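Local structure of myosin light chain (Saccharomyces cerevisiae, 1M45) at residues D24-G27 against D28-A32; Y35-N39 against Q40-D44. The protein serves as a light chain of class II and class V myosins by binding their IQ motifs, and helps assemble the contractile ring during cytokinesis. One frame throughout, in Å; residues are numbered along the deposited sequence.

Contact 1: D24-G27 against D28-A32; sequences DSLG and DYLRA
L26 lays its branched end against L30, one turn further along the helix. The two side chains cross obliquely, with L26 CG 3.9 Å from L30 CD1. L26 reaches forward because its CG lies anti to the backbone N (chi1 176°), which turns the branch toward the next turn. Both leucines face helix 60-69, L26 on I63 and L30 on I67. On another side of the helix, R31 runs back alongside G27. Its chain is extended from CG to NE, and NH1 comes within 3.5 Å of G27 C. The same NH1 donates to D28 OD2 at 3.0 Å in a salt bridge. This bond runs close to the guanidinium plane but meets OD2 on its anti side, 34° out of the carboxylate plane. NH2 is held by N39 OD1 and P37 O, so both terminal nitrogens are bonded. A leucine in its place would probably leave the D28 carboxylate without its charged mate and P37 O and N39 OD1 without this donor. Backbone bonds fix the turn: L30 N gives to L26 O at 2.9 Å and R31 N to G27 O at 2.9 Å. Before them, a water links D24 O to D28 N, bridging from the 3-10 segment into the helix. This is the short helix after the loop in the first EF-hand range, here with one face turned to the hydrophobic core and A32 packed on the bound peptide.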
loop_
_atom_site.group_PDB
_atom_site.type_symbol
_atom_site.label_atom_id
_atom_site.label_comp_id
_atom_site.label_asym_id
_atom_site.label_seq_id
_atom_site.Cartn_x
_atom_site.Cartn_y
_atom_site.Cartn_z
ATOM N N ASP A 24 15.958 -4.259 -4.405
ATOM C CA ASP A 24 14.643 -4.229 -5.039
ATOM C C ASP A 24 13.486 -4.576 -4.088
ATOM O O ASP A 24 12.323 -4.516 -4.486
ATOM C CB ASP A 24 14.578 -5.124 -6.282
ATOM C CG ASP A 24 14.933 -6.562 -5.988
ATOM O OD1 ASP A 24 14.285 -7.214 -5.158
ATOM O OD2 ASP A 24 15.848 -7.164 -6.627
ATOM N N SER A 25 13.808 -4.938 -2.848
ATOM C CA SER A 25 12.777 -5.233 -1.868
ATOM C C SER A 25 12.557 -4.040 -0.982
ATOM O O SER A 25 11.717 -4.105 -0.068
ATOM C CB SER A 25 13.151 -6.414 -0.969
ATOM O OG SER A 25 13.013 -7.637 -1.631
ATOM N N LEU A 26 13.263 -2.937 -1.222
ATOM C CA LEU A 26 13.184 -1.810 -0.279
ATOM C C LEU A 26 11.793 -1.245 -0.187
ATOM O O LEU A 26 11.338 -0.905 0.924
ATOM C CB LEU A 26 14.207 -0.702 -0.605
ATOM C CG LEU A 26 14.085 0.518 0.292
ATOM C CD1 LEU A 26 14.367 0.205 1.748
ATOM C CD2 LEU A 26 15.067 1.591 -0.196
ATOM N N GLY A 27 11.122 -1.124 -1.343
ATOM C CA GLY A 27 9.768 -0.583 -1.333
ATOM C C GLY A 27 8.817 -1.381 -0.455
ATOM O O GLY A 27 8.081 -0.829 0.366
ATOM N N ASP A 28 8.829 -2.698 -0.626
ATOM C CA ASP A 28 7.951 -3.552 0.169
ATOM C C ASP A 28 8.309 -3.572 1.650
ATOM O O ASP A 28 7.431 -3.728 2.503
ATOM C CB ASP A 28 7.951 -4.955 -0.439
ATOM C CG ASP A 28 7.132 -5.025 -1.675
ATOM O OD1 ASP A 28 7.200 -6.065 -2.377
ATOM O OD2 ASP A 28 6.359 -4.115 -1.997
ATOM N N TYR A 29 9.611 -3.451 1.934
ATOM C CA TYR A 29 10.042 -3.349 3.331
ATOM C C TYR A 29 9.462 -2.081 3.954
ATOM O O TYR A 29 8.934 -2.129 5.051
ATOM C CB TYR A 29 11.575 -3.361 3.494
ATOM C CG TYR A 29 11.980 -3.166 4.907
ATOM C CD1 TYR A 29 11.904 -4.210 5.810
ATOM C CD2 TYR A 29 12.406 -1.926 5.348
ATOM C CE1 TYR A 29 12.220 -4.009 7.149
ATOM C CE2 TYR A 29 12.695 -1.681 6.693
ATOM C CZ TYR A 29 12.614 -2.735 7.588
ATOM O OH TYR A 29 12.901 -2.493 8.913
ATOM N N LEU A 30 9.571 -0.964 3.227
ATOM C CA LEU A 30 9.046 0.296 3.722
ATOM C C LEU A 30 7.546 0.200 3.935
ATOM O O LEU A 30 6.992 0.765 4.898
ATOM C CB LEU A 30 9.375 1.435 2.749
ATOM C CG LEU A 30 10.871 1.779 2.746
ATOM C CD1 LEU A 30 11.169 2.779 1.611
ATOM C CD2 LEU A 30 11.336 2.324 4.078
ATOM N N ARG A 31 6.884 -0.509 3.030
ATOM C CA ARG A 31 5.444 -0.730 3.191
ATOM C C ARG A 31 5.161 -1.581 4.412
ATOM O O ARG A 31 4.284 -1.259 5.209
ATOM C CB ARG A 31 4.872 -1.412 1.946
ATOM C CG ARG A 31 4.847 -0.500 0.746
ATOM C CD ARG A 31 4.483 -1.184 -0.590
ATOM N NE ARG A 31 4.625 -0.212 -1.678
ATOM C CZ ARG A 31 5.463 -0.253 -2.691
ATOM N NH1 ARG A 31 6.306 -1.280 -2.898
ATOM N NH2 ARG A 31 5.475 0.798 -3.535
ATOM N N ALA A 32 5.948 -2.641 4.597
ATOM C CA ALA A 32 5.683 -3.569 5.703
ATOM C C ALA A 32 5.763 -2.883 7.051
ATOM O O ALA A 32 5.008 -3.193 7.960
ATOM C CB ALA A 32 6.669 -4.739 5.638
HETATM O O HOH W 1 9.830 -3.577 -3.139
#

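Contact 2: Y35-N39 against Q40-D44; sequences YNPTN and QLVQD
P37 turns its ring toward the start of the following helix and meets two side chains there. Its CG lies 3.9 Å from V42 CG2, and the two groups are set at a slant to each other. Its CB touches L41 CD2 at 4.0 Å. The ring thus rests against two successive residues of the helix. V42 CG2 also comes within 3.4 Å of T38 O, tucking this methyl in beside the first turn.

T38 is the N-cap. Its OG1 lies between the backbone N and the carbonyl carbon (chi1 57°), where it can accept from L41 N at 3.1 Å. The bond is fairly straight, with an N-H...O angle of 161°. The T38 carbonyl accepts from V42 N at 3.3 Å, in the carbonyl plane. Side chain and main chain of one residue therefore each take up an N-H of the first turn.

The outer side is polar. A water donates to both N39 O and Q43 OE1, while Q43 N bonds to N39 O. The bent chain of Q40 brings NE2 to D44 OD1 at 2.7 Å. That acceptor lies in the amide plane of Q40, but NE2 approaches from above the carboxylate, 35° out of its plane. The N39 side chain points back to helix 26-32.

N36, T38 and N39 touch the bound peptide. The chain from Y35 to T38 links helix 26-32 to helix 39-47, and Y35 and L41 both pack on L74 of helix 71-75.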
loop_
_atom_site.group_PDB
_atom_site.type_symbol
_atom_site.label_atom_id
_atom_site.label_comp_id
_atom_site.label_asym_id
_atom_site.label_seq_id
_atom_site.Cartn_x
_atom_site.Cartn_y
_atom_site.Cartn_z
ATOM N N TYR A 35 4.845 2.495 5.947
ATOM C CA TYR A 35 4.784 3.581 4.957
ATOM C C TYR A 35 4.015 3.162 3.695
ATOM O O TYR A 35 3.723 1.972 3.480
ATOM C CB TYR A 35 6.199 4.056 4.613
ATOM C CG TYR A 35 6.968 4.526 5.810
ATOM C CD1 TYR A 35 8.112 3.847 6.233
ATOM C CD2 TYR A 35 6.591 5.687 6.484
ATOM C CE1 TYR A 35 8.862 4.324 7.307
ATOM C CE2 TYR A 35 7.325 6.154 7.562
ATOM C CZ TYR A 35 8.444 5.465 7.960
ATOM O OH TYR A 35 9.144 5.945 9.022
ATOM N N ASN A 36 3.669 4.133 2.849
ATOM C CA ASN A 36 2.939 3.851 1.623
ATOM C C ASN A 36 3.550 4.596 0.465
ATOM O O ASN A 36 2.845 5.363 -0.203
ATOM C CB ASN A 36 1.454 4.204 1.779
ATOM C CG ASN A 36 0.839 3.523 2.981
ATOM O OD1 ASN A 36 0.620 2.311 2.969
ATOM N ND2 ASN A 36 0.510 4.304 4.003
ATOM N N PRO A 37 4.823 4.350 0.193
ATOM C CA PRO A 37 5.515 5.089 -0.876
ATOM C C PRO A 37 5.085 4.712 -2.283
ATOM O O PRO A 37 4.645 3.580 -2.531
ATOM C CB PRO A 37 6.980 4.715 -0.639
ATOM C CG PRO A 37 6.893 3.289 -0.169
ATOM C CD PRO A 37 5.723 3.365 0.832
ATOM N N THR A 38 5.171 5.678 -3.204
ATOM C CA THR A 38 5.033 5.361 -4.615
ATOM C C THR A 38 6.361 4.731 -5.005
ATOM O O THR A 38 7.399 4.955 -4.339
ATOM C CB THR A 38 4.855 6.617 -5.491
ATOM O OG1 THR A 38 5.977 7.484 -5.255
ATOM C CG2 THR A 38 3.608 7.391 -5.079
ATOM N N ASN A 39 6.353 3.952 -6.089
ATOM C CA ASN A 39 7.597 3.371 -6.598
ATOM C C ASN A 39 8.626 4.484 -6.878
ATOM O O ASN A 39 9.826 4.337 -6.620
ATOM C CB ASN A 39 7.333 2.530 -7.862
ATOM C CG ASN A 39 6.432 1.284 -7.596
ATOM O OD1 ASN A 39 6.174 0.905 -6.448
ATOM N ND2 ASN A 39 5.961 0.653 -8.674
ATOM N N GLN A 40 8.147 5.632 -7.376
ATOM C CA GLN A 40 9.045 6.755 -7.626
ATOM C C GLN A 40 9.815 7.243 -6.404
ATOM O O GLN A 40 11.033 7.484 -6.471
ATOM C CB GLN A 40 8.306 7.913 -8.331
ATOM C CG GLN A 40 9.198 9.064 -8.724
ATOM C CD GLN A 40 10.255 8.643 -9.714
ATOM O OE1 GLN A 40 9.948 8.044 -10.750
ATOM N NE2 GLN A 40 11.506 8.943 -9.399
ATOM N N LEU A 41 9.121 7.383 -5.277
ATOM C CA LEU A 41 9.769 7.812 -4.055
ATOM C C LEU A 41 10.863 6.831 -3.633
ATOM O O LEU A 41 11.923 7.237 -3.189
ATOM C CB LEU A 41 8.752 8.006 -2.910
ATOM C CG LEU A 41 9.377 8.328 -1.545
ATOM C CD1 LEU A 41 10.231 9.575 -1.617
ATOM C CD2 LEU A 41 8.274 8.532 -0.496
ATOM N N VAL A 42 10.577 5.544 -3.775
ATOM C CA VAL A 42 11.560 4.508 -3.431
ATOM C C VAL A 42 12.846 4.740 -4.276
ATOM O O VAL A 42 13.953 4.761 -3.752
ATOM C CB VAL A 42 10.975 3.115 -3.645
ATOM C CG1 VAL A 42 11.991 2.035 -3.290
ATOM C CG2 VAL A 42 9.690 2.922 -2.813
ATOM N N GLN A 43 12.660 4.930 -5.581
ATOM C CA GLN A 43 13.781 5.185 -6.492
ATOM C C GLN A 43 14.543 6.461 -6.144
ATOM O O GLN A 43 15.771 6.469 -6.200
ATOM C CB GLN A 43 13.272 5.250 -7.943
ATOM C CG GLN A 43 12.646 3.968 -8.431
ATOM C CD GLN A 43 13.612 2.797 -8.393
ATOM O OE1 GLN A 43 13.244 1.710 -7.981
ATOM N NE2 GLN A 43 14.855 3.027 -8.816
ATOM N N ASP A 44 13.847 7.521 -5.739
ATOM C CA ASP A 44 14.525 8.753 -5.360
ATOM C C ASP A 44 15.386 8.534 -4.118
ATOM O O ASP A 44 16.493 9.063 -4.016
ATOM C CB ASP A 44 13.533 9.901 -5.094
ATOM C CG ASP A 44 12.640 10.217 -6.287
ATOM O OD1 ASP A 44 13.061 10.075 -7.449
ATOM O OD2 ASP A 44 11.469 10.622 -6.138
HETATM O O HOH W 2 10.551 1.630 -7.177
#

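How the contacts relate
Contacts 1 and 2 follow one another in the chain, with centres about 9 Å apart. Contact 1 is mostly buried and lies largely within helix 26-32, with leucine packing on one side and a salt bridge on another. Contact 2 is only partly buried. It begins helix 39-47, pairing a proline-centred apolar patch with capping, amide and water bonds. The two also touch directly. V42 CG2 packs 3.8 Å from G27 CA, and L30 O probably accepts from Y35 N. The R31 side chain also bridges the two helices. Both contacts also touch the bound peptide.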